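PDB 6CT6: lactate dehydrogenase from Eimeria maxima, which probably catalyses the reversible reduction of pyruvate to lactate with NADH, and is bound here to NADH and the pyruvate analogue oxamate. Local coordinates for residues B[37-42]-B[72-77]; B[81-86]-B[112-117]; B[12-17]-B[22-27]. All coordinates share one frame; numbering follows the deposited sequence.

Starting at the N terminus, contact 3 comes first: strand 11-15 runs through a short turn into helix 19-31, while segment 12-17 packs back on 22-27 across four residues. Contact 1 follows, closing a loop of 29 residues that holds helix 45-59 and strand 66-69, so that the end of strand 35-39 meets the 3-10 turn 72-75. Contact 2 then spans 25 residues from strand 80-83 to helix 104-121. The three are in series, with no nesting or crossing, but they converge on the parallel part of one mixed sheet, where strand 11-15 lies between 35-39 and 80-83. All three touch NADH, and Tyr72 of contact 1 packs on Glu113 and Ala117 of contact 2.

Contact 1: residues B[37-42]-B[72-77]; sequences VLFDVV and YECLTN. With NAI (1,4-dihydronicotinamide adenine dinucleotide), chain D.
At the adenosine end of the Rossmann-fold NADH site, Phe39, which closes strand 35-39, lies against Tyr72 of the 3-10 turn 72-75. Phe39 CZ sits over one face of the tyrosine ring, toward its rim. The two planes are inclined by 32°, and the closest carbons, Phe39 CE2 and Tyr72 CE1, are 3.5 Å apart. Cys74 sets its sulfur against Val37 and Phe39, two residues apart on the strand: SG lies 3.6 Å from Val37 CG2 and also packs on Phe39 CB. The same SG approaches the Phe39 ring obliquely, 4.9 Å from its centroid. With Phe39 CG anti to the backbone N (chi1 168°), the ring reaches the adenine and presents its edge to NAI N1A, 3.2 Å from CE2. Tyr72 OH accepts a nearly straight hydrogen bond from NAI N6A at 3.2 Å. Further on, Asp40 takes both ribose hydroxyls, O3B on OD1 at 2.8 Å and O2B on OD2 at 2.7 Å. OD2 also accepts Val42 N through its anti lone pair, an Asx turn that helps fix the carboxylate. An acid gripping the adenosine ribose at the end of the second strand is the hallmark of NAD-dependent Rossmann dehydrogenases.

Contact 2: residues B[81-86]-B[112-117]; sequences VIITAG and REVGGA. With NAI (1,4-dihydronicotinamide adenine dinucleotide), chain D.
Val114 meets Ile83 tip to tip, its CG1 3.7 Å from Ile83 CD1 and slightly farther from CG1 of the same isoleucine. The contact seats helix 104-121 on strand 80-83, the fourth strand of the Rossmann fold in chain order. Both methyls of the valine are used. With Val114 CG1 anti to the backbone N (chi1 169°), that branch faces the strand, while CG2 is directed to the residue where the strand has given way to loop, 4.3 Å from Ala85 CB. The interface is small and wholly apolar, with no hydrogen bond between the two segments, and all three residues that meet are buried. Val15 of the neighbouring strand packs on both Val114 and Ala85, filling in beside the pair. Elsewhere on the helix, Arg112 NH2 makes a salt bridge to Asp327 OD2, joining helix 104-121 to the C-terminal helix 303-328.

Past the strand the chain turns along the cofactor. Ala85 CB lies over the adenine, 3.5 Å from NAI C4A, on the face opposite to the one met by Val41 CG1, so the purine is clasped between two aliphatic groups. The Ala85 carbonyl O is held by Thr131 OG1. Thr84 O comes within 3.3 Å of NAI C5D, which places this backbone beside the ribose on the nicotinamide side. The backbone of Gly86 is in a region where a beta carbon would run into the Ala85 carbonyl O. In this extended shape its N-H is turned to the adenosine ribose, where Gly86 N makes a weak hydrogen bond to NAI O4B at 3.4 Å, bent to 141°.

Contact 3: residues B[12-17]-B[22-27]; sequences IALVGS and GTMAFL. With NAI (1,4-dihydronicotinamide adenine dinucleotide), chain D.
Ser17 N gives a short hydrogen bond to Asp40 OD1, tying the turn after strand 11-15 to the acid that holds the adenosine ribose, and Gly16 N probably makes another to Phe39 O. Across the turn Ser17 C is 4.4 Å from Gly22 N in the first part of helix 19-31. The two ends belong to the first beta-alpha-beta unit of the Rossmann fold, and Gly16 fits the first glycine of a GxGxxG dinucleotide-binding loop; close by, Met19 N and Ile20 N are hydrogen-bonded to NADH. Leu14 carries most of the apolar contact between strand and helix. With its CG anti to the carbonyl carbon (chi1 -55°), it sends CD1 onto the helix, where Leu14 CD1 is 3.5 Å from Ala25 N and 3.8 Å from Ala25 CB. The same methyl, Leu14 CD1, is 4.0 Å from Met24 CB. Met24 runs obliquely across the leucine and bends at its sulfur (chi3 -63°), bringing Met24 CE to 4.2 Å from Leu14 CD2. Farther along the helix, Phe26 meets the ring of Tyr244 of the second subunit, and Leu27 packs on Leu30 of that subunit.

Contact 1: residues B[37-42]-B[72-77]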
loop_
_atom_site.group_PDB
_atom_site.type_symbol
_atom_site.label_atom_id
_atom_site.label_comp_id
_atom_site.label_asym_id
_atom_site.label_seq_id
_atom_site.Cartn_x
_atom_site.Cartn_y
_atom_site.Cartn_z
ATOM N N VAL B 37 -11.387 10.523 -2.892
ATOM C CA VAL B 37 -10.824 11.280 -4.005
ATOM C C VAL B 37 -9.337 11.481 -3.749
ATOM O O VAL B 37 -8.940 12.011 -2.703
ATOM C CB VAL B 37 -11.532 12.629 -4.236
ATOM C CG1 VAL B 37 -11.444 13.539 -3.016
ATOM C CG2 VAL B 37 -10.923 13.313 -5.459
ATOM N N LEU B 38 -8.523 11.044 -4.704
ATOM C CA LEU B 38 -7.095 11.324 -4.722
ATOM C C LEU B 38 -6.879 12.609 -5.512
ATOM O O LEU B 38 -7.022 12.618 -6.738
ATOM C CB LEU B 38 -6.333 10.166 -5.357
ATOM C CG LEU B 38 -5.996 8.962 -4.484
ATOM C CD1 LEU B 38 -5.566 7.812 -5.372
ATOM C CD2 LEU B 38 -4.905 9.320 -3.491
ATOM N N PHE B 39 -6.550 13.693 -4.817
ATOM C CA PHE B 39 -6.316 14.978 -5.453
ATOM C C PHE B 39 -4.823 15.264 -5.519
ATOM O O PHE B 39 -4.085 15.003 -4.564
ATOM C CB PHE B 39 -7.021 16.110 -4.705
ATOM C CG PHE B 39 -6.586 17.474 -5.151
ATOM C CD1 PHE B 39 -7.117 18.049 -6.292
ATOM C CD2 PHE B 39 -5.634 18.173 -4.435
ATOM C CE1 PHE B 39 -6.708 19.304 -6.706
ATOM C CE2 PHE B 39 -5.221 19.427 -4.843
ATOM C CZ PHE B 39 -5.757 19.992 -5.979
ATOM N N ASP B 40 -4.381 15.804 -6.651
ATOM C CA ASP B 40 -2.976 16.137 -6.824
ATOM C C ASP B 40 -2.853 17.215 -7.892
ATOM O O ASP B 40 -3.787 17.484 -8.648
ATOM C CB ASP B 40 -2.154 14.901 -7.197
ATOM C CG ASP B 40 -0.706 15.019 -6.770
ATOM O OD1 ASP B 40 -0.337 14.376 -5.769
ATOM O OD2 ASP B 40 0.060 15.759 -7.429
ATOM N N VAL B 41 -1.677 17.841 -7.931
ATOM C CA VAL B 41 -1.381 18.849 -8.944
ATOM C C VAL B 41 -0.688 18.257 -10.167
ATOM O O VAL B 41 -0.623 18.918 -11.215
ATOM C CB VAL B 41 -0.519 19.981 -8.353
ATOM C CG1 VAL B 41 -1.290 20.718 -7.273
ATOM C CG2 VAL B 41 0.793 19.433 -7.790
ATOM N N VAL B 42 -0.157 17.041 -10.062
ATOM C CA VAL B 42 0.425 16.343 -11.206
ATOM C C VAL B 42 -0.714 15.906 -12.122
ATOM O O VAL B 42 -1.633 15.209 -11.663
ATOM C CB VAL B 42 1.269 15.140 -10.758
ATOM C CG1 VAL B 42 1.792 14.358 -11.966
ATOM C CG2 VAL B 42 2.424 15.607 -9.883
ATOM N N TYR B 72 -9.405 21.478 -7.147
ATOM C CA TYR B 72 -9.776 21.641 -5.745
ATOM C C TYR B 72 -11.268 21.446 -5.500
ATOM O O TYR B 72 -11.655 21.100 -4.379
ATOM C CB TYR B 72 -9.373 23.027 -5.240
ATOM C CG TYR B 72 -7.910 23.185 -4.890
ATOM C CD1 TYR B 72 -7.323 22.412 -3.897
ATOM C CD2 TYR B 72 -7.126 24.134 -5.530
ATOM C CE1 TYR B 72 -5.991 22.566 -3.570
ATOM C CE2 TYR B 72 -5.795 24.297 -5.210
ATOM C CZ TYR B 72 -5.235 23.513 -4.231
ATOM O OH TYR B 72 -3.914 23.681 -3.912
ATOM N N GLU B 73 -12.121 21.668 -6.504
ATOM C CA GLU B 73 -13.553 21.517 -6.267
ATOM C C GLU B 73 -13.940 20.079 -5.958
ATOM O O GLU B 73 -15.078 19.838 -5.537
ATOM C CB GLU B 73 -14.363 22.021 -7.467
ATOM C CG GLU B 73 -14.399 21.082 -8.658
ATOM C CD GLU B 73 -14.914 21.760 -9.914
ATOM O OE1 GLU B 73 -16.068 22.241 -9.900
ATOM O OE2 GLU B 73 -14.160 21.830 -10.910
ATOM N N CYS B 74 -13.029 19.120 -6.145
ATOM C CA CYS B 74 -13.296 17.748 -5.740
ATOM C C CYS B 74 -13.432 17.608 -4.230
ATOM O O CYS B 74 -13.913 16.569 -3.765
ATOM C CB CYS B 74 -12.186 16.823 -6.245
ATOM S SG CYS B 74 -10.650 16.870 -5.275
ATOM N N LEU B 75 -13.020 18.620 -3.461
ATOM C CA LEU B 75 -13.192 18.598 -2.016
ATOM C C LEU B 75 -14.637 18.815 -1.596
ATOM O O LEU B 75 -14.947 18.650 -0.413
ATOM C CB LEU B 75 -12.317 19.667 -1.361
ATOM C CG LEU B 75 -10.807 19.522 -1.536
ATOM C CD1 LEU B 75 -10.080 20.695 -0.899
ATOM C CD2 LEU B 75 -10.317 18.215 -0.939
ATOM N N THR B 76 -15.520 19.178 -2.524
ATOM C CA THR B 76 -16.902 19.457 -2.163
ATOM C C THR B 76 -17.513 18.246 -1.472
ATOM O O THR B 76 -17.486 17.130 -2.003
ATOM C CB THR B 76 -17.714 19.830 -3.405
ATOM O OG1 THR B 76 -17.132 20.980 -4.032
ATOM C CG2 THR B 76 -19.161 20.147 -3.030
ATOM N N ASN B 77 -18.053 18.473 -0.275
ATOM C CA ASN B 77 -18.771 17.476 0.514
ATOM C C ASN B 77 -17.847 16.458 1.171
ATOM O O ASN B 77 -18.308 15.381 1.564
ATOM C CB ASN B 77 -19.822 16.739 -0.324
ATOM C CG ASN B 77 -20.936 17.650 -0.787
ATOM O OD1 ASN B 77 -21.253 18.644 -0.134
ATOM N ND2 ASN B 77 -21.541 17.314 -1.921
HETATM P PA NAI D . 5.250 12.559 -2.107
HETATM O O1A NAI D . 6.180 13.524 -2.807
HETATM O O2A NAI D . 5.233 11.106 -2.520
HETATM O O5B NAI D . 3.759 13.138 -2.264
HETATM C C5B NAI D . 3.502 14.535 -2.154
HETATM C C4B NAI D . 2.477 14.901 -3.213
HETATM O O4B NAI D . 1.915 16.195 -2.982
HETATM C C3B NAI D . 3.088 14.937 -4.611
HETATM O O3B NAI D . 2.450 13.957 -5.433
HETATM C C2B NAI D . 2.822 16.342 -5.117
HETATM O O2B NAI D . 2.521 16.385 -6.513
HETATM C C1B NAI D . 1.624 16.727 -4.270
HETATM N N9A NAI D . 1.327 18.175 -4.211
HETATM C C8A NAI D . 2.159 19.231 -4.319
HETATM N N7A NAI D . 1.455 20.392 -4.212
HETATM C C5A NAI D . 0.158 20.072 -4.042
HETATM C C6A NAI D . -1.121 20.787 -3.861
HETATM N N6A NAI D . -1.169 22.134 -3.841
HETATM N N1A NAI D . -2.245 20.048 -3.715
HETATM C C2A NAI D . -2.227 18.702 -3.729
HETATM N N3A NAI D . -1.101 17.993 -3.890
HETATM C C4A NAI D . 0.089 18.611 -4.046
HETATM O O3 NAI D . 5.525 12.660 -0.517
HETATM P PN NAI D . 5.013 11.601 0.594
HETATM O O1N NAI D . 6.042 10.504 0.724
HETATM O O2N NAI D . 3.569 11.255 0.316
HETATM O O5D NAI D . 5.093 12.507 1.924
HETATM C C5D NAI D . 4.249 13.648 2.037
HETATM C C4D NAI D . 4.577 14.478 3.270
HETATM O O4D NAI D . 4.411 13.712 4.471
HETATM C C3D NAI D . 6.021 14.955 3.250
HETATM O O3D NAI D . 6.059 16.326 3.652
HETATM C C2D NAI D . 6.709 14.078 4.271
HETATM O O2D NAI D . 7.865 14.686 4.849
HETATM C C1D NAI D . 5.582 13.892 5.272
HETATM N N1N NAI D . 5.741 12.803 6.245
HETATM C C2N NAI D . 5.230 13.049 7.453
HETATM C C3N NAI D . 5.278 12.133 8.480
HETATM C C7N NAI D . 4.677 12.533 9.795
HETATM O O7N NAI D . 3.956 13.517 9.839
HETATM N N7N NAI D . 4.950 11.828 10.885
HETATM C C4N NAI D . 5.914 10.782 8.286
HETATM C C5N NAI D . 6.436 10.626 6.931
HETATM C C6N NAI D . 6.322 11.629 5.968
#

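Contact 2: residues B[81-86]-B[112-117]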
loop_
_atom_site.group_PDB
_atom_site.type_symbol
_atom_site.label_atom_id
_atom_site.label_comp_id
_atom_site.label_asym_id
_atom_site.label_seq_id
_atom_site.Cartn_x
_atom_site.Cartn_y
_atom_site.Cartn_z
ATOM N N VAL B 81 -10.456 15.327 5.423
ATOM C CA VAL B 81 -9.382 15.713 4.513
ATOM C C VAL B 81 -8.064 15.325 5.173
ATOM O O VAL B 81 -7.802 15.717 6.318
ATOM C CB VAL B 81 -9.408 17.219 4.192
ATOM C CG1 VAL B 81 -8.275 17.588 3.239
ATOM C CG2 VAL B 81 -10.751 17.632 3.593
ATOM N N ILE B 82 -7.243 14.555 4.461
ATOM C CA ILE B 82 -5.911 14.177 4.930
ATOM C C ILE B 82 -4.895 14.750 3.948
ATOM O O ILE B 82 -4.934 14.437 2.751
ATOM C CB ILE B 82 -5.750 12.654 5.068
ATOM C CG1 ILE B 82 -6.939 12.047 5.826
ATOM C CG2 ILE B 82 -4.461 12.343 5.812
ATOM C CD1 ILE B 82 -6.905 10.523 5.937
ATOM N N ILE B 83 -3.976 15.573 4.456
ATOM C CA ILE B 83 -3.093 16.397 3.632
ATOM C C ILE B 83 -1.694 15.797 3.636
ATOM O O ILE B 83 -1.063 15.676 4.695
ATOM C CB ILE B 83 -3.044 17.851 4.127
ATOM C CG1 ILE B 83 -4.428 18.494 4.079
ATOM C CG2 ILE B 83 -2.064 18.676 3.285
ATOM C CD1 ILE B 83 -4.542 19.751 4.925
ATOM N N THR B 84 -1.200 15.449 2.449
ATOM C CA THR B 84 0.206 15.124 2.252
ATOM C C THR B 84 0.842 15.994 1.171
ATOM O O THR B 84 1.949 15.690 0.712
ATOM C CB THR B 84 0.369 13.641 1.903
ATOM O OG1 THR B 84 -0.360 13.334 0.710
ATOM C CG2 THR B 84 -0.114 12.749 3.046
ATOM N N ALA B 85 0.165 17.064 0.757
ATOM C CA ALA B 85 0.656 17.914 -0.319
ATOM C C ALA B 85 1.986 18.563 0.045
ATOM O O ALA B 85 2.229 18.923 1.200
ATOM C CB ALA B 85 -0.376 18.997 -0.638
ATOM N N GLY B 86 2.843 18.721 -0.953
ATOM C CA GLY B 86 4.102 19.413 -0.768
ATOM C C GLY B 86 5.112 19.033 -1.822
ATOM O O GLY B 86 4.995 18.014 -2.507
ATOM N N ARG B 112 -1.211 26.938 2.515
ATOM C CA ARG B 112 -2.171 28.033 2.553
ATOM C C ARG B 112 -3.131 27.991 1.370
ATOM O O ARG B 112 -4.293 28.386 1.515
ATOM C CB ARG B 112 -1.423 29.365 2.622
ATOM C CG ARG B 112 -0.754 29.576 3.979
ATOM C CD ARG B 112 0.187 30.765 4.010
ATOM N NE ARG B 112 0.771 30.945 5.340
ATOM C CZ ARG B 112 1.906 31.593 5.587
ATOM N NH1 ARG B 112 2.607 32.124 4.592
ATOM N NH2 ARG B 112 2.351 31.702 6.831
ATOM N N GLU B 113 -2.683 27.509 0.206
ATOM C CA GLU B 113 -3.617 27.221 -0.878
ATOM C C GLU B 113 -4.592 26.119 -0.467
ATOM O O GLU B 113 -5.799 26.217 -0.713
ATOM C CB GLU B 113 -2.858 26.815 -2.144
ATOM C CG GLU B 113 -1.802 27.810 -2.628
ATOM C CD GLU B 113 -2.394 29.128 -3.095
ATOM O OE1 GLU B 113 -3.559 29.140 -3.541
ATOM O OE2 GLU B 113 -1.686 30.153 -3.018
ATOM N N VAL B 114 -4.080 25.054 0.157
ATOM C CA VAL B 114 -4.940 23.954 0.595
ATOM C C VAL B 114 -5.955 24.452 1.617
ATOM O O VAL B 114 -7.156 24.170 1.517
ATOM C CB VAL B 114 -4.091 22.794 1.153
ATOM C CG1 VAL B 114 -4.964 21.757 1.863
ATOM C CG2 VAL B 114 -3.309 22.129 0.035
ATOM N N GLY B 115 -5.487 25.193 2.623
ATOM C CA GLY B 115 -6.402 25.753 3.604
ATOM C C GLY B 115 -7.509 26.569 2.969
ATOM O O GLY B 115 -8.679 26.441 3.336
ATOM N N GLY B 116 -7.157 27.420 2.003
ATOM C CA GLY B 116 -8.172 28.209 1.322
ATOM C C GLY B 116 -9.158 27.354 0.551
ATOM O O GLY B 116 -10.341 27.686 0.455
ATOM N N ALA B 117 -8.682 26.247 -0.025
ATOM C CA ALA B 117 -9.585 25.324 -0.703
ATOM C C ALA B 117 -10.565 24.698 0.283
ATOM O O ALA B 117 -11.764 24.588 0.000
ATOM C CB ALA B 117 -8.784 24.241 -1.424
HETATM P PA NAI D . 5.250 12.559 -2.107
HETATM O O1A NAI D . 6.180 13.524 -2.807
HETATM O O2A NAI D . 5.233 11.106 -2.520
HETATM O O5B NAI D . 3.759 13.138 -2.264
HETATM C C5B NAI D . 3.502 14.535 -2.154
HETATM C C4B NAI D . 2.477 14.901 -3.213
HETATM O O4B NAI D . 1.915 16.195 -2.982
HETATM C C3B NAI D . 3.088 14.937 -4.611
HETATM O O3B NAI D . 2.450 13.957 -5.433
HETATM C C2B NAI D . 2.822 16.342 -5.117
HETATM O O2B NAI D . 2.521 16.385 -6.513
HETATM C C1B NAI D . 1.624 16.727 -4.270
HETATM N N9A NAI D . 1.327 18.175 -4.211
HETATM C C8A NAI D . 2.159 19.231 -4.319
HETATM N N7A NAI D . 1.455 20.392 -4.212
HETATM C C5A NAI D . 0.158 20.072 -4.042
HETATM C C6A NAI D . -1.121 20.787 -3.861
HETATM N N6A NAI D . -1.169 22.134 -3.841
HETATM N N1A NAI D . -2.245 20.048 -3.715
HETATM C C2A NAI D . -2.227 18.702 -3.729
HETATM N N3A NAI D . -1.101 17.993 -3.890
HETATM C C4A NAI D . 0.089 18.611 -4.046
HETATM O O3 NAI D . 5.525 12.660 -0.517
HETATM P PN NAI D . 5.013 11.601 0.594
HETATM O O1N NAI D . 6.042 10.504 0.724
HETATM O O2N NAI D . 3.569 11.255 0.316
HETATM O O5D NAI D . 5.093 12.507 1.924
HETATM C C5D NAI D . 4.249 13.648 2.037
HETATM C C4D NAI D . 4.577 14.478 3.270
HETATM O O4D NAI D . 4.411 13.712 4.471
HETATM C C3D NAI D . 6.021 14.955 3.250
HETATM O O3D NAI D . 6.059 16.326 3.652
HETATM C C2D NAI D . 6.709 14.078 4.271
HETATM O O2D NAI D . 7.865 14.686 4.849
HETATM C C1D NAI D . 5.582 13.892 5.272
HETATM N N1N NAI D . 5.741 12.803 6.245
HETATM C C2N NAI D . 5.230 13.049 7.453
HETATM C C3N NAI D . 5.278 12.133 8.480
HETATM C C7N NAI D . 4.677 12.533 9.795
HETATM O O7N NAI D . 3.956 13.517 9.839
HETATM N N7N NAI D . 4.950 11.828 10.885
HETATM C C4N NAI D . 5.914 10.782 8.286
HETATM C C5N NAI D . 6.436 10.626 6.931
HETATM C C6N NAI D . 6.322 11.629 5.968
#

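Contact 3: residues B[12-17]-B[22-27]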
loop_
_atom_site.group_PDB
_atom_site.type_symbol
_atom_site.label_atom_id
_atom_site.label_comp_id
_atom_site.label_asym_id
_atom_site.label_seq_id
_atom_site.Cartn_x
_atom_site.Cartn_y
_atom_site.Cartn_z
ATOM N N ILE B 12 -13.912 10.722 1.769
ATOM C CA ILE B 12 -12.564 10.961 2.276
ATOM C C ILE B 12 -11.756 11.619 1.166
ATOM O O ILE B 12 -11.569 11.028 0.095
ATOM C CB ILE B 12 -11.903 9.654 2.738
ATOM C CG1 ILE B 12 -12.760 8.970 3.809
ATOM C CG2 ILE B 12 -10.486 9.910 3.255
ATOM C CD1 ILE B 12 -12.559 7.476 3.872
ATOM N N ALA B 13 -11.263 12.828 1.422
ATOM C CA ALA B 13 -10.493 13.587 0.440
ATOM C C ALA B 13 -9.016 13.550 0.812
ATOM O O ALA B 13 -8.630 14.015 1.889
ATOM C CB ALA B 13 -10.986 15.032 0.357
ATOM N N LEU B 14 -8.196 13.010 -0.084
ATOM C CA LEU B 14 -6.754 12.912 0.121
ATOM C C LEU B 14 -6.084 13.995 -0.726
ATOM O O LEU B 14 -6.000 13.881 -1.952
ATOM C CB LEU B 14 -6.262 11.513 -0.237
ATOM C CG LEU B 14 -6.980 10.365 0.489
ATOM C CD1 LEU B 14 -6.362 9.016 0.142
ATOM C CD2 LEU B 14 -7.001 10.562 2.006
ATOM N N VAL B 15 -5.623 15.056 -0.067
ATOM C CA VAL B 15 -4.964 16.174 -0.737
ATOM C C VAL B 15 -3.477 15.839 -0.800
ATOM O O VAL B 15 -2.731 16.064 0.155
ATOM C CB VAL B 15 -5.230 17.501 -0.024
ATOM C CG1 VAL B 15 -4.403 18.628 -0.639
ATOM C CG2 VAL B 15 -6.706 17.846 -0.112
ATOM N N GLY B 16 -3.050 15.320 -1.947
ATOM C CA GLY B 16 -1.733 14.740 -2.106
ATOM C C GLY B 16 -1.870 13.273 -2.451
ATOM O O GLY B 16 -2.414 12.499 -1.656
ATOM N N SER B 17 -1.404 12.877 -3.636
ATOM C CA SER B 17 -1.589 11.517 -4.129
ATOM C C SER B 17 -0.254 10.822 -4.364
ATOM O O SER B 17 -0.136 9.964 -5.244
ATOM C CB SER B 17 -2.424 11.512 -5.408
ATOM O OG SER B 17 -3.693 12.106 -5.192
ATOM N N GLY B 22 -1.415 7.491 -1.697
ATOM C CA GLY B 22 -1.805 6.239 -2.326
ATOM C C GLY B 22 -2.003 5.129 -1.313
ATOM O O GLY B 22 -2.958 4.354 -1.398
ATOM N N THR B 23 -1.090 5.032 -0.346
ATOM C CA THR B 23 -1.231 4.064 0.734
ATOM C C THR B 23 -2.569 4.221 1.445
ATOM O O THR B 23 -3.247 3.228 1.739
ATOM C CB THR B 23 -0.072 4.227 1.723
ATOM O OG1 THR B 23 1.159 3.878 1.080
ATOM C CG2 THR B 23 -0.264 3.355 2.963
ATOM N N MET B 24 -2.966 5.461 1.735
ATOM C CA MET B 24 -4.207 5.689 2.468
ATOM C C MET B 24 -5.426 5.349 1.618
ATOM O O MET B 24 -6.421 4.825 2.132
ATOM C CB MET B 24 -4.264 7.137 2.954
ATOM C CG MET B 24 -3.205 7.469 4.006
ATOM S SD MET B 24 -3.337 9.127 4.707
ATOM C CE MET B 24 -3.056 10.161 3.265
ATOM N N ALA B 25 -5.370 5.638 0.317
ATOM C CA ALA B 25 -6.467 5.261 -0.571
ATOM C C ALA B 25 -6.611 3.746 -0.644
ATOM O O ALA B 25 -7.729 3.218 -0.654
ATOM C CB ALA B 25 -6.234 5.846 -1.963
ATOM N N PHE B 26 -5.486 3.036 -0.708
ATOM C CA PHE B 26 -5.491 1.578 -0.652
ATOM C C PHE B 26 -6.196 1.082 0.607
ATOM O O PHE B 26 -7.002 0.146 0.554
ATOM C CB PHE B 26 -4.044 1.084 -0.712
ATOM C CG PHE B 26 -3.888 -0.402 -0.906
ATOM C CD1 PHE B 26 -4.751 -1.127 -1.716
ATOM C CD2 PHE B 26 -2.830 -1.066 -0.306
ATOM C CE1 PHE B 26 -4.566 -2.490 -1.894
ATOM C CE2 PHE B 26 -2.644 -2.417 -0.482
ATOM C CZ PHE B 26 -3.509 -3.134 -1.275
ATOM N N LEU B 27 -5.905 1.706 1.756
ATOM C CA LEU B 27 -6.524 1.291 3.011
ATOM C C LEU B 27 -8.032 1.509 2.991
ATOM O O LEU B 27 -8.791 0.691 3.527
ATOM C CB LEU B 27 -5.890 2.049 4.176
ATOM C CG LEU B 27 -4.487 1.581 4.575
ATOM C CD1 LEU B 27 -3.789 2.650 5.398
ATOM C CD2 LEU B 27 -4.554 0.276 5.349
HETATM P PA NAI D . 5.250 12.559 -2.107
HETATM O O1A NAI D . 6.180 13.524 -2.807
HETATM O O2A NAI D . 5.233 11.106 -2.520
HETATM O O5B NAI D . 3.759 13.138 -2.264
HETATM C C5B NAI D . 3.502 14.535 -2.154
HETATM C C4B NAI D . 2.477 14.901 -3.213
HETATM O O4B NAI D . 1.915 16.195 -2.982
HETATM C C3B NAI D . 3.088 14.937 -4.611
HETATM O O3B NAI D . 2.450 13.957 -5.433
HETATM C C2B NAI D . 2.822 16.342 -5.117
HETATM O O2B NAI D . 2.521 16.385 -6.513
HETATM C C1B NAI D . 1.624 16.727 -4.270
HETATM N N9A NAI D . 1.327 18.175 -4.211
HETATM C C8A NAI D . 2.159 19.231 -4.319
HETATM N N7A NAI D . 1.455 20.392 -4.212
HETATM C C5A NAI D . 0.158 20.072 -4.042
HETATM C C6A NAI D . -1.121 20.787 -3.861
HETATM N N6A NAI D . -1.169 22.134 -3.841
HETATM N N1A NAI D . -2.245 20.048 -3.715
HETATM C C2A NAI D . -2.227 18.702 -3.729
HETATM N N3A NAI D . -1.101 17.993 -3.890
HETATM C C4A NAI D . 0.089 18.611 -4.046
HETATM O O3 NAI D . 5.525 12.660 -0.517
HETATM P PN NAI D . 5.013 11.601 0.594
HETATM O O1N NAI D . 6.042 10.504 0.724
HETATM O O2N NAI D . 3.569 11.255 0.316
HETATM O O5D NAI D . 5.093 12.507 1.924
HETATM C C5D NAI D . 4.249 13.648 2.037
HETATM C C4D NAI D . 4.577 14.478 3.270
HETATM O O4D NAI D . 4.411 13.712 4.471
HETATM C C3D NAI D . 6.021 14.955 3.250
HETATM O O3D NAI D . 6.059 16.326 3.652
HETATM C C2D NAI D . 6.709 14.078 4.271
HETATM O O2D NAI D . 7.865 14.686 4.849
HETATM C C1D NAI D . 5.582 13.892 5.272
HETATM N N1N NAI D . 5.741 12.803 6.245
HETATM C C2N NAI D . 5.230 13.049 7.453
HETATM C C3N NAI D . 5.278 12.133 8.480
HETATM C C7N NAI D . 4.677 12.533 9.795
HETATM O O7N NAI D . 3.956 13.517 9.839
HETATM N N7N NAI D . 4.950 11.828 10.885
HETATM C C4N NAI D . 5.914 10.782 8.286
HETATM C C5N NAI D . 6.436 10.626 6.931
HETATM C C6N NAI D . 6.322 11.629 5.968
#